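Local coordinates for protein RTX-adhesin (Marinomonas primoryensis, PDB 5IRB) that forms part of a giant calcium-binding adhesin that attaches its Antarctic bacterium to diatoms and ice, this portion being a row of beta-rich domains, at residues P14-D18 and S19-A23; L48-G52 and V53-T57; G138-G141 and L142-A146; V171-G175 and S176-Q180; L256-G260 and E261-T265. All coordinates share one frame; numbering follows the deposited sequence.

How the contacts relate
The five contacts follow one another along an elongated chain whose radius of gyration is 42 Å. Contacts 1 and 2 reach the same mixed sheet, which has strand 20-21 at one outer edge and strand 53-58 at the other; their centres lie about 17 Å apart. Contacts 3 and 4 share a three-stranded antiparallel sheet, on neighbouring strands 133-142 and 168-174, with centres about 23 Å apart. Contact 5 lies in another five-stranded mixed sheet, about 96 Å from contact 2 between centres, yet both are two-residue hairpins at equivalent places in sheets of the same strand order. The recurring strand order and the elongated chain are consistent with repeated beta domains strung end to end, with calcium ions bound along the row.

Contact 1 of 5, residues P14-D18 and S19-A23; sequences PVTGD and SVINA. With CA (calcium ion), chain C.
Thr16 OG1 and Asp18 CG each sit between the backbone N and carbonyl carbon of their own residue (chi1 65° and 68°), which brings Thr16 OG1 and, through CG, the carboxylate oxygen Asp18 OD1 to the calcium ion that Val20 reaches through its backbone. Thr16 OG1 lies 2.6 Å from the calcium ion, Asp18 OD1 2.5 Å and Val20 O 2.4 Å. This is a calcium-binding loop whose ligands, two side-chain oxygens and one backbone oxygen, come from residues two apart in sequence. Waters fill further positions, one also held by Asp18 OD2 and another by Thr16 O. Asp18 OD1 has a second task: Val20 N donates to it over 3.1 Å, approaching from above the carboxylate plane. Metal and amide together would restrict rotation of that carboxylate. The loop is shaped by a type II beta turn from Pro14 to Gly17, and Ser19 N adds a weak bond to Val15 O. A water accepts from both Val15 N and Ser19 OG, bridging the two segments. Beside the site, Val15 CG1 touches Ile21 CD1 at 3.6 Å, and Thr16 CG2 meets the same CD1 at 3.8 Å, the threonine and isoleucine side chains crossing at about a right angle. Glu25, from helix 23-26, supplies further protein oxygens. Strand 20-21 hydrogen-bonds to strand 95-106 through Ile105, while Val15 and Ile21 both pack on Phe104 and Val15 also reaches Leu32 of strand 29-38.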
loop_
_atom_site.group_PDB
_atom_site.type_symbol
_atom_site.label_atom_id
_atom_site.label_comp_id
_atom_site.label_asym_id
_atom_site.label_seq_id
_atom_site.Cartn_x
_atom_site.Cartn_y
_atom_site.Cartn_z
ATOM N N PRO A 14 -17.880 36.544 5.365
ATOM C CA PRO A 14 -17.566 35.111 5.407
ATOM C C PRO A 14 -16.353 34.832 6.284
ATOM O O PRO A 14 -15.352 35.538 6.185
ATOM C CB PRO A 14 -17.280 34.776 3.944
ATOM C CG PRO A 14 -18.159 35.732 3.191
ATOM C CD PRO A 14 -18.128 37.012 3.987
ATOM N N VAL A 15 -16.460 33.825 7.143
ATOM C CA VAL A 15 -15.402 33.506 8.084
ATOM C C VAL A 15 -14.097 33.067 7.407
ATOM O O VAL A 15 -14.081 32.086 6.654
ATOM C CB VAL A 15 -15.875 32.438 9.073
ATOM C CG1 VAL A 15 -14.725 31.995 9.953
ATOM C CG2 VAL A 15 -17.037 32.989 9.911
ATOM N N THR A 16 -13.023 33.809 7.694
ATOM C CA THR A 16 -11.731 33.725 6.997
ATOM C C THR A 16 -11.833 33.825 5.477
ATOM O O THR A 16 -11.015 33.245 4.756
ATOM C CB THR A 16 -10.986 32.407 7.315
ATOM O OG1 THR A 16 -11.726 31.296 6.794
ATOM C CG2 THR A 16 -10.803 32.242 8.803
ATOM N N GLY A 17 -12.829 34.552 4.983
ATOM C CA GLY A 17 -13.002 34.695 3.548
ATOM C C GLY A 17 -13.634 33.520 2.812
ATOM O O GLY A 17 -14.494 33.735 1.953
ATOM N N ASP A 18 -13.190 32.295 3.092
ATOM C CA ASP A 18 -13.765 31.123 2.428
ATOM C C ASP A 18 -14.858 30.388 3.218
ATOM O O ASP A 18 -15.332 29.337 2.768
ATOM C CB ASP A 18 -12.656 30.130 2.046
ATOM C CG ASP A 18 -11.985 29.483 3.250
ATOM O OD1 ASP A 18 -12.155 29.984 4.374
ATOM O OD2 ASP A 18 -11.271 28.462 3.069
ATOM N N SER A 19 -15.247 30.922 4.377
ATOM C CA SER A 19 -16.294 30.313 5.212
ATOM C C SER A 19 -15.890 28.943 5.800
ATOM O O SER A 19 -16.743 28.229 6.339
ATOM C CB SER A 19 -17.597 30.152 4.425
ATOM O OG SER A 19 -18.177 31.403 4.122
ATOM N N VAL A 20 -14.599 28.601 5.721
ATOM C CA VAL A 20 -14.097 27.305 6.191
ATOM C C VAL A 20 -12.986 27.475 7.216
ATOM O O VAL A 20 -11.994 28.165 6.981
ATOM C CB VAL A 20 -13.569 26.429 5.020
ATOM C CG1 VAL A 20 -12.927 25.133 5.543
ATOM C CG2 VAL A 20 -14.686 26.130 4.015
ATOM N N ILE A 21 -13.150 26.802 8.348
ATOM C CA ILE A 21 -12.126 26.755 9.371
ATOM C C ILE A 21 -11.354 25.425 9.312
ATOM O O ILE A 21 -11.940 24.353 9.506
ATOM C CB ILE A 21 -12.719 26.911 10.769
ATOM C CG1 ILE A 21 -13.379 28.296 10.922
ATOM C CG2 ILE A 21 -11.637 26.727 11.822
ATOM C CD1 ILE A 21 -12.378 29.433 10.871
ATOM N N ASN A 22 -10.065 25.500 9.000
ATOM C CA ASN A 22 -9.235 24.305 8.901
ATOM C C ASN A 22 -8.419 24.143 10.178
ATOM O O ASN A 22 -8.570 24.942 11.112
ATOM C CB ASN A 22 -8.329 24.341 7.647
ATOM C CG ASN A 22 -7.222 25.401 7.713
ATOM O OD1 ASN A 22 -6.929 25.966 8.758
ATOM N ND2 ASN A 22 -6.596 25.656 6.574
ATOM N N ALA A 23 -7.568 23.113 10.214
ATOM C CA ALA A 23 -6.768 22.781 11.390
ATOM C C ALA A 23 -5.876 23.929 11.817
ATOM O O ALA A 23 -5.727 24.205 13.006
ATOM C CB ALA A 23 -5.883 21.511 11.111
HETATM CA CA CA C . -10.267 29.374 5.865
HETATM O O HOH W 1 -19.045 32.259 6.819
HETATM O O HOH W 2 -9.319 31.161 4.414
HETATM O O HOH W 3 -9.530 26.943 4.715
HETATM O O HOH W 4 -7.997 28.472 4.356
#

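Contact 2 of 5, residues L48-G52 and V53-T57; sequences LVING and VTYST
Leu48 and Tyr55 form an antiparallel hydrogen-bonded pair: Leu48 N donates to Tyr55 O over 2.7 Å, nearly along the C=O axis, and Tyr55 N returns a bond to Leu48 O at 2.8 Å. Leu48 O also receives a CA-H...O contact from Thr54 and lies at the edge of the Tyr55 ring, near its plane. Val49, on the other face, is a non-hydrogen-bonded partner of Thr54; its CG2 approaches Thr54 OG1 to 4.0 Å, and the two side chains are oblique to each other. Ile50 returns to the face of Leu48 and Tyr55. With CG1 anti to the carbonyl carbon (chi1 -54°), its chain runs across the tyrosine at about a right angle and brings CD1 to 4.2 Å from Tyr55 CD1. Ile50 also exchanges two backbone bonds with Val53, and Val53 N meets Ile50 O from above the carbonyl plane. Asn51 and Gly52 occupy the turn, both with positive phi; Asn51 ND2 reaches across to Asp73, which also receives Tyr55 OH, while Asn51 N bonds to Asp77, a ligand of a nearby calcium ion. Gly52 O takes a bond from a water that is also 2.6 Å from Thr54 OG1. Four backbone bonds and a strand angle of 150° define a two-residue beta hairpin closed by a type I' turn, at the outer edge of a mixed five-stranded sheet.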
loop_
_atom_site.group_PDB
_atom_site.type_symbol
_atom_site.label_atom_id
_atom_site.label_comp_id
_atom_site.label_asym_id
_atom_site.label_seq_id
_atom_site.Cartn_x
_atom_site.Cartn_y
_atom_site.Cartn_z
ATOM N N LEU A 48 -20.065 39.616 19.655
ATOM C CA LEU A 48 -20.112 38.307 19.005
ATOM C C LEU A 48 -20.122 37.235 20.070
ATOM O O LEU A 48 -19.420 37.359 21.067
ATOM C CB LEU A 48 -18.888 38.067 18.126
ATOM C CG LEU A 48 -18.463 38.920 16.939
ATOM C CD1 LEU A 48 -17.373 38.182 16.179
ATOM C CD2 LEU A 48 -19.628 39.197 16.030
ATOM N N VAL A 49 -20.882 36.167 19.858
ATOM C CA VAL A 49 -20.807 35.027 20.772
ATOM C C VAL A 49 -20.445 33.780 19.992
ATOM O O VAL A 49 -21.062 33.477 18.978
ATOM C CB VAL A 49 -22.117 34.800 21.560
ATOM C CG1 VAL A 49 -21.985 33.568 22.470
ATOM C CG2 VAL A 49 -22.472 36.048 22.375
ATOM N N ILE A 50 -19.449 33.052 20.485
ATOM C CA ILE A 50 -18.954 31.862 19.811
ATOM C C ILE A 50 -18.520 30.880 20.868
ATOM O O ILE A 50 -17.693 31.201 21.731
ATOM C CB ILE A 50 -17.745 32.156 18.880
ATOM C CG1 ILE A 50 -18.057 33.273 17.877
ATOM C CG2 ILE A 50 -17.306 30.900 18.160
ATOM C CD1 ILE A 50 -16.835 34.053 17.461
ATOM N N ASN A 51 -19.102 29.687 20.803
ATOM C CA ASN A 51 -18.798 28.613 21.754
ATOM C C ASN A 51 -19.030 29.100 23.191
ATOM O O ASN A 51 -18.254 28.802 24.096
ATOM C CB ASN A 51 -17.356 28.120 21.531
ATOM C CG ASN A 51 -16.996 26.880 22.375
ATOM O OD1 ASN A 51 -17.819 25.994 22.566
ATOM N ND2 ASN A 51 -15.763 26.825 22.858
ATOM N N GLY A 52 -20.103 29.878 23.385
ATOM C CA GLY A 52 -20.385 30.543 24.652
ATOM C C GLY A 52 -19.455 31.669 25.082
ATOM O O GLY A 52 -19.572 32.217 26.188
ATOM N N VAL A 53 -18.547 32.065 24.200
ATOM C CA VAL A 53 -17.556 33.068 24.571
ATOM C C VAL A 53 -17.902 34.358 23.840
ATOM O O VAL A 53 -18.158 34.348 22.633
ATOM C CB VAL A 53 -16.120 32.636 24.210
ATOM C CG1 VAL A 53 -15.133 33.720 24.597
ATOM C CG2 VAL A 53 -15.756 31.310 24.897
ATOM N N THR A 54 -17.903 35.466 24.580
ATOM C CA THR A 54 -18.210 36.783 24.027
ATOM C C THR A 54 -16.961 37.509 23.559
ATOM O O THR A 54 -15.957 37.547 24.268
ATOM C CB THR A 54 -18.937 37.657 25.062
ATOM O OG1 THR A 54 -20.150 37.004 25.459
ATOM C CG2 THR A 54 -19.276 39.043 24.481
ATOM N N TYR A 55 -17.008 38.016 22.332
ATOM C CA TYR A 55 -15.984 38.927 21.835
ATOM C C TYR A 55 -16.650 40.251 21.497
ATOM O O TYR A 55 -17.805 40.268 21.049
ATOM C CB TYR A 55 -15.280 38.357 20.601
ATOM C CG TYR A 55 -14.557 37.047 20.871
ATOM C CD1 TYR A 55 -15.240 35.846 20.858
ATOM C CD2 TYR A 55 -13.205 37.025 21.159
ATOM C CE1 TYR A 55 -14.583 34.638 21.109
ATOM C CE2 TYR A 55 -12.543 35.839 21.431
ATOM C CZ TYR A 55 -13.235 34.649 21.398
ATOM O OH TYR A 55 -12.565 33.468 21.655
ATOM N N SER A 56 -15.881 41.333 21.595
ATOM C CA SER A 56 -16.387 42.687 21.390
ATOM C C SER A 56 -15.408 43.566 20.649
ATOM O O SER A 56 -14.205 43.415 20.766
ATOM C CB SER A 56 -16.697 43.354 22.736
ATOM O OG SER A 56 -17.945 42.905 23.235
ATOM N N THR A 57 -15.938 44.514 19.900
ATOM C CA THR A 57 -15.083 45.493 19.253
ATOM C C THR A 57 -15.848 46.769 18.920
ATOM O O THR A 57 -17.069 46.799 19.038
ATOM C CB THR A 57 -14.463 44.932 17.966
ATOM O OG1 THR A 57 -13.403 45.797 17.551
ATOM C CG2 THR A 57 -15.497 44.850 16.859
HETATM O O HOH W 5 -20.280 34.973 27.080
#

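Contact 3 of 5, residues G138-G141 and L142-A146; sequences GRVG and LDASA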
loop_
_atom_site.group_PDB
_atom_site.type_symbol
_atom_site.label_atom_id
_atom_site.label_comp_id
_atom_site.label_asym_id
_atom_site.label_seq_id
_atom_site.Cartn_x
_atom_site.Cartn_y
_atom_site.Cartn_z
ATOM N N GLY A 138 -1.036 -1.049 -5.617
ATOM C CA GLY A 138 -2.098 -0.937 -4.641
ATOM C C GLY A 138 -3.073 0.121 -5.083
ATOM O O GLY A 138 -3.076 0.516 -6.247
ATOM N N ARG A 139 -3.920 0.562 -4.155
ATOM C CA ARG A 139 -4.861 1.629 -4.446
ATOM C C ARG A 139 -4.913 2.527 -3.214
ATOM O O ARG A 139 -4.479 2.122 -2.149
ATOM C CB ARG A 139 -6.232 1.047 -4.805
ATOM C CG ARG A 139 -7.170 2.020 -5.536
ATOM C CD ARG A 139 -8.598 1.498 -5.503
ATOM N NE ARG A 139 -9.572 2.400 -6.125
ATOM C CZ ARG A 139 -10.060 3.509 -5.557
ATOM N NH1 ARG A 139 -9.633 3.882 -4.352
ATOM N NH2 ARG A 139 -10.967 4.265 -6.197
ATOM N N VAL A 140 -5.430 3.742 -3.351
ATOM C CA VAL A 140 -5.663 4.591 -2.176
ATOM C C VAL A 140 -7.166 4.849 -2.066
ATOM O O VAL A 140 -7.912 4.640 -3.030
ATOM C CB VAL A 140 -4.869 5.913 -2.237
ATOM C CG1 VAL A 140 -3.364 5.642 -2.221
ATOM C CG2 VAL A 140 -5.229 6.701 -3.469
ATOM N N GLY A 141 -7.648 5.207 -0.879
ATOM C CA GLY A 141 -9.078 5.417 -0.731
ATOM C C GLY A 141 -9.452 6.617 0.120
ATOM O O GLY A 141 -8.583 7.365 0.571
ATOM N N LEU A 142 -10.747 6.724 0.404
ATOM C CA LEU A 142 -11.348 7.844 1.120
ATOM C C LEU A 142 -10.917 9.171 0.488
ATOM O O LEU A 142 -11.165 9.378 -0.699
ATOM C CB LEU A 142 -10.993 7.789 2.606
ATOM C CG LEU A 142 -11.567 6.540 3.303
ATOM C CD1 LEU A 142 -11.431 6.638 4.813
ATOM C CD2 LEU A 142 -13.033 6.235 2.905
ATOM N N ASP A 143 -10.312 10.063 1.272
ATOM C CA ASP A 143 -9.948 11.400 0.790
ATOM C C ASP A 143 -8.606 11.502 0.073
ATOM O O ASP A 143 -8.247 12.576 -0.381
ATOM C CB ASP A 143 -9.988 12.412 1.944
ATOM C CG ASP A 143 -11.401 12.645 2.480
ATOM O OD1 ASP A 143 -12.374 12.634 1.676
ATOM O OD2 ASP A 143 -11.543 12.746 3.727
ATOM N N ALA A 144 -7.861 10.397 -0.019
ATOM C CA ALA A 144 -6.642 10.345 -0.830
ATOM C C ALA A 144 -6.975 10.622 -2.300
ATOM O O ALA A 144 -8.085 10.351 -2.743
ATOM C CB ALA A 144 -5.952 8.967 -0.675
ATOM N N SER A 145 -6.043 11.198 -3.054
ATOM C CA SER A 145 -6.383 11.702 -4.381
ATOM C C SER A 145 -5.322 11.384 -5.403
ATOM O O SER A 145 -4.157 11.294 -5.059
ATOM C CB SER A 145 -6.563 13.224 -4.342
ATOM O OG SER A 145 -7.261 13.607 -3.172
ATOM N N ALA A 146 -5.739 11.248 -6.659
ATOM C CA ALA A 146 -4.853 11.300 -7.802
ATOM C C ALA A 146 -3.827 12.381 -7.578
ATOM O O ALA A 146 -4.172 13.504 -7.192
ATOM C CB ALA A 146 -5.641 11.570 -9.079
#
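Val140 and Ala144 meet across a type II' beta turn that runs from Gly141 to Ala144 and ends strand 133-142. The valine torsion decides which branch takes part: at chi1 -63°, CG1 is anti to the carbonyl carbon while CG2 falls between backbone N and carbonyl carbon, on the side of the alanine. As a result Val140 CG2 comes to 3.7 Å from Ala144 CB, and Val140 CB lies 3.6 Å from the same methyl. This small apolar contact is buried, with Ile114 and Trp169 also touching the valine and Ala112 the alanine. Leu142, at the first corner of the turn, has positive phi (51°), an unusual backbone for a residue with a side chain. Its CG is anti to the carbonyl carbon and beside the backbone N, which keeps CG near the preceding peptide, 3.8 Å from Gly141 C. Asp143, at the second corner, directs its CB bond away from the strand, and OD2 accepts from Arg111 N, tying the turn to the chain that leads into the adjacent strand 112-116. Ser145 N bonds to Asp148 and Ala144 O to Lys167, so the exit is held by polar partners as well. The turn itself is closed by Ala144 N on Gly141 O at 3.2 Å, with the donor 43° above the carbonyl plane.

Contact 4 of 5, residues V171-G175 and S176-Q180; sequences VGVSG and SDLAQ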
loop_
_atom_site.group_PDB
_atom_site.type_symbol
_atom_site.label_atom_id
_atom_site.label_comp_id
_atom_site.label_asym_id
_atom_site.label_seq_id
_atom_site.Cartn_x
_atom_site.Cartn_y
_atom_site.Cartn_z
ATOM N N VAL A 171 4.829 0.759 -8.540
ATOM C CA VAL A 171 6.220 1.150 -8.680
ATOM C C VAL A 171 7.099 -0.112 -8.738
ATOM O O VAL A 171 6.832 -1.110 -8.047
ATOM C CB VAL A 171 6.648 2.084 -7.523
ATOM C CG1 VAL A 171 6.567 1.385 -6.191
ATOM C CG2 VAL A 171 8.038 2.637 -7.758
ATOM N N GLY A 172 8.105 -0.073 -9.600
ATOM C CA GLY A 172 9.040 -1.175 -9.756
ATOM C C GLY A 172 10.033 -1.198 -8.611
ATOM O O GLY A 172 10.663 -0.193 -8.302
ATOM N N VAL A 173 10.155 -2.340 -7.957
ATOM C CA VAL A 173 11.054 -2.477 -6.813
ATOM C C VAL A 173 12.045 -3.605 -7.137
ATOM O O VAL A 173 11.689 -4.558 -7.809
ATOM C CB VAL A 173 10.257 -2.783 -5.529
ATOM C CG1 VAL A 173 11.158 -3.278 -4.390
ATOM C CG2 VAL A 173 9.417 -1.541 -5.114
ATOM N N SER A 174 13.279 -3.494 -6.672
ATOM C CA SER A 174 14.247 -4.548 -6.929
ATOM C C SER A 174 13.959 -5.789 -6.074
ATOM O O SER A 174 13.776 -5.704 -4.858
ATOM C CB SER A 174 15.660 -4.041 -6.684
ATOM O OG SER A 174 15.946 -4.064 -5.302
ATOM N N GLY A 175 13.881 -6.938 -6.742
ATOM C CA GLY A 175 13.757 -8.232 -6.083
ATOM C C GLY A 175 14.676 -8.461 -4.898
ATOM O O GLY A 175 14.279 -9.070 -3.908
ATOM N N SER A 176 15.905 -7.977 -4.981
ATOM C CA SER A 176 16.842 -8.228 -3.895
ATOM C C SER A 176 16.490 -7.446 -2.632
ATOM O O SER A 176 16.723 -7.940 -1.528
ATOM C CB SER A 176 18.275 -7.911 -4.336
ATOM O OG SER A 176 18.334 -6.711 -5.086
ATOM N N ASP A 177 15.916 -6.244 -2.773
ATOM C CA ASP A 177 15.404 -5.560 -1.587
ATOM C C ASP A 177 14.247 -6.339 -0.990
ATOM O O ASP A 177 14.188 -6.555 0.215
ATOM C CB ASP A 177 14.975 -4.108 -1.894
ATOM C CG ASP A 177 16.157 -3.221 -2.225
ATOM O OD1 ASP A 177 17.259 -3.482 -1.682
ATOM O OD2 ASP A 177 15.989 -2.273 -3.020
ATOM N N LEU A 178 13.332 -6.779 -1.839
ATOM C CA LEU A 178 12.185 -7.537 -1.366
ATOM C C LEU A 178 12.613 -8.875 -0.772
ATOM O O LEU A 178 11.984 -9.363 0.161
ATOM C CB LEU A 178 11.171 -7.744 -2.500
ATOM C CG LEU A 178 10.416 -6.459 -2.902
ATOM C CD1 LEU A 178 9.704 -6.589 -4.246
ATOM C CD2 LEU A 178 9.413 -6.076 -1.815
ATOM N N ALA A 179 13.673 -9.474 -1.316
ATOM C CA ALA A 179 14.223 -10.711 -0.747
ATOM C C ALA A 179 14.740 -10.509 0.680
ATOM O O ALA A 179 14.789 -11.462 1.468
ATOM C CB ALA A 179 15.337 -11.273 -1.635
ATOM N N GLN A 180 15.137 -9.279 1.002
ATOM C CA GLN A 180 15.761 -8.998 2.288
ATOM C C GLN A 180 14.877 -8.273 3.284
ATOM O O GLN A 180 15.269 -8.090 4.428
ATOM C CB GLN A 180 17.038 -8.210 2.064
ATOM C CG GLN A 180 18.144 -9.067 1.514
ATOM C CD GLN A 180 19.282 -8.260 0.940
ATOM O OE1 GLN A 180 20.136 -7.759 1.674
ATOM N NE2 GLN A 180 19.306 -8.129 -0.384
#
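Ser176 lies in the first turn of helix 175-180, and its OG is 3.6 Å from Ser174 OG, a proximity without a hydrogen bond. Asp177 provides the polar part of the contact. Ser174, at the N-cap position, accepts a weak capping bond from Asp177 N at its OG, 3.3 Å away; the serine OG stands between its own backbone N and carbonyl carbon (chi1 80°), in position to take that bond. Asp177 OD2 is 2.9 Å from Ser174 OG, and it also pairs with Tyr159 OH, which in turn receives Ser174 N, while OD1 takes a bond from Asn155 ND2. Leu178 N donates to Ser174 O over 3.2 Å, in the carbonyl plane. Its side chain carries the apolar part: CG and CD1 each approach Val173 CG1 to 3.6 Å, with the two side chains at about a right angle. Ala179 N then bonds to Gly175 O at 2.7 Å, continuing the helical pattern. The helix segment makes 69° with strand segment 171-174, part of strand 168-174, an outermost strand of its three-stranded sheet, which hydrogen-bonds to strand 133-142. Leu178 reaches Ile134 of that strand and, with Val173, Ile154 of strand 149-154 in the other sheet.

Contact 5 of 5, residues L256-G260 and E261-T265; sequences LEING and ETYTT
Leu256 and Tyr263 open a two-residue beta hairpin in which strands 256-258 and 261-265 run antiparallel at 150°, their axes 4.7 Å apart at closest. Each of two hydrogen-bonded pairs exchanges two backbone bonds. Leu256 N donates to Tyr263 O at 2.9 Å with an almost straight N-H...O angle of 177°, and Tyr263 N answers to Leu256 O. Ile258 and Glu261 repeat the exchange next to the turn, a type I' turn from Ile258 to Glu261. Asn259 and Gly260 form its corners, both with positive phi; at Gly260 the backbone angles would press a CB against the preceding carbonyl O, a geometric reason for glycine. Between these pairs, the Glu257 and Thr262 side chains lie alongside each other, pointing the same way on the face away from Leu256, Ile258 and Tyr263. Glu257 CG, anti to its carbonyl carbon (chi1 -67°), comes to 3.8 Å from Thr262 OG1, and the chain beyond CG is extended. Leu256, Ile258, Glu261 and Tyr263 share the other face, where Leu256 and Ile258 are buried and pack on Phe288 of strand 287-295, while Glu261, next to the turn, is exposed. Ile258 CD1 approaches Tyr263 CD1 to 4.4 Å. At the polar end, Tyr263 OH bonds to Asp281 OD2 and Ala278 N, while Asn259 ND2 donates to Asp281 OD1, so one carboxylate of helix 279-284 ties together the turn and the second strand. Asn259 N bonds to Asp285, a calcium ligand. Glu261 CB lies 3.4 Å from Ile258 O, the oxygen that its own N bonds.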
loop_
_atom_site.group_PDB
_atom_site.type_symbol
_atom_site.label_atom_id
_atom_site.label_comp_id
_atom_site.label_asym_id
_atom_site.label_seq_id
_atom_site.Cartn_x
_atom_site.Cartn_y
_atom_site.Cartn_z
ATOM N N LEU A 256 17.957 -39.915 -17.375
ATOM C CA LEU A 256 19.177 -40.722 -17.421
ATOM C C LEU A 256 19.908 -40.513 -18.738
ATOM O O LEU A 256 19.291 -40.623 -19.795
ATOM C CB LEU A 256 18.846 -42.218 -17.295
ATOM C CG LEU A 256 18.452 -42.872 -15.976
ATOM C CD1 LEU A 256 17.146 -42.342 -15.480
ATOM C CD2 LEU A 256 18.348 -44.383 -16.186
ATOM N N GLU A 257 21.199 -40.191 -18.685
ATOM C CA GLU A 257 22.016 -40.140 -19.899
ATOM C C GLU A 257 22.997 -41.318 -19.901
ATOM O O GLU A 257 23.884 -41.430 -19.048
ATOM C CB GLU A 257 22.704 -38.786 -20.048
ATOM C CG GLU A 257 21.664 -37.676 -20.300
ATOM C CD GLU A 257 22.069 -36.296 -19.797
ATOM O OE1 GLU A 257 23.125 -36.171 -19.135
ATOM O OE2 GLU A 257 21.309 -35.328 -20.059
ATOM N N ILE A 258 22.765 -42.224 -20.845
ATOM C CA ILE A 258 23.518 -43.460 -20.975
ATOM C C ILE A 258 24.048 -43.609 -22.381
ATOM O O ILE A 258 23.277 -43.587 -23.340
ATOM C CB ILE A 258 22.643 -44.681 -20.650
ATOM C CG1 ILE A 258 21.929 -44.483 -19.311
ATOM C CG2 ILE A 258 23.495 -45.973 -20.663
ATOM C CD1 ILE A 258 20.955 -45.576 -18.959
ATOM N N ASN A 259 25.364 -43.736 -22.495
ATOM C CA ASN A 259 26.016 -43.874 -23.784
ATOM C C ASN A 259 25.619 -42.776 -24.781
ATOM O O ASN A 259 25.434 -43.032 -25.977
ATOM C CB ASN A 259 25.717 -45.261 -24.362
ATOM C CG ASN A 259 26.625 -45.611 -25.516
ATOM O OD1 ASN A 259 27.754 -45.131 -25.590
ATOM N ND2 ASN A 259 26.135 -46.441 -26.427
ATOM N N GLY A 260 25.533 -41.541 -24.294
ATOM C CA GLY A 260 25.138 -40.442 -25.154
ATOM C C GLY A 260 23.645 -40.366 -25.442
ATOM O O GLY A 260 23.202 -39.460 -26.144
ATOM N N GLU A 261 22.863 -41.311 -24.927
ATOM C CA GLU A 261 21.426 -41.306 -25.200
ATOM C C GLU A 261 20.662 -40.806 -23.983
ATOM O O GLU A 261 21.014 -41.113 -22.842
ATOM C CB GLU A 261 20.923 -42.706 -25.587
ATOM C CG GLU A 261 21.415 -43.218 -26.933
ATOM C CD GLU A 261 20.911 -42.397 -28.116
ATOM O OE1 GLU A 261 19.908 -41.660 -27.950
ATOM O OE2 GLU A 261 21.527 -42.496 -29.207
ATOM N N THR A 262 19.610 -40.037 -24.226
ATOM C CA THR A 262 18.799 -39.531 -23.132
ATOM C C THR A 262 17.535 -40.371 -22.949
ATOM O O THR A 262 16.797 -40.605 -23.904
ATOM C CB THR A 262 18.430 -38.079 -23.365
ATOM O OG1 THR A 262 19.632 -37.317 -23.514
ATOM C CG2 THR A 262 17.613 -37.555 -22.196
ATOM N N TYR A 263 17.298 -40.826 -21.723
ATOM C CA TYR A 263 16.106 -41.601 -21.393
ATOM C C TYR A 263 15.335 -40.851 -20.305
ATOM O O TYR A 263 15.953 -40.314 -19.388
ATOM C CB TYR A 263 16.498 -43.012 -20.904
ATOM C CG TYR A 263 17.093 -43.924 -21.969
ATOM C CD1 TYR A 263 18.467 -43.937 -22.221
ATOM C CD2 TYR A 263 16.286 -44.779 -22.713
ATOM C CE1 TYR A 263 19.014 -44.769 -23.193
ATOM C CE2 TYR A 263 16.821 -45.610 -23.682
ATOM C CZ TYR A 263 18.183 -45.607 -23.914
ATOM O OH TYR A 263 18.697 -46.437 -24.878
ATOM N N THR A 264 14.004 -40.830 -20.378
ATOM C CA THR A 264 13.218 -40.158 -19.340
ATOM C C THR A 264 12.012 -40.974 -18.894
ATOM O O THR A 264 11.479 -41.791 -19.643
ATOM C CB THR A 264 12.673 -38.771 -19.801
ATOM O OG1 THR A 264 11.849 -38.946 -20.960
ATOM C CG2 THR A 264 13.807 -37.760 -20.089
ATOM N N THR A 265 11.585 -40.724 -17.666
ATOM C CA THR A 265 10.387 -41.313 -17.101
ATOM C C THR A 265 9.969 -40.354 -15.982
ATOM O O THR A 265 10.544 -39.266 -15.839
ATOM C CB THR A 265 10.613 -42.778 -16.579
ATOM O OG1 THR A 265 9.359 -43.365 -16.212
ATOM C CG2 THR A 265 11.536 -42.809 -15.358
#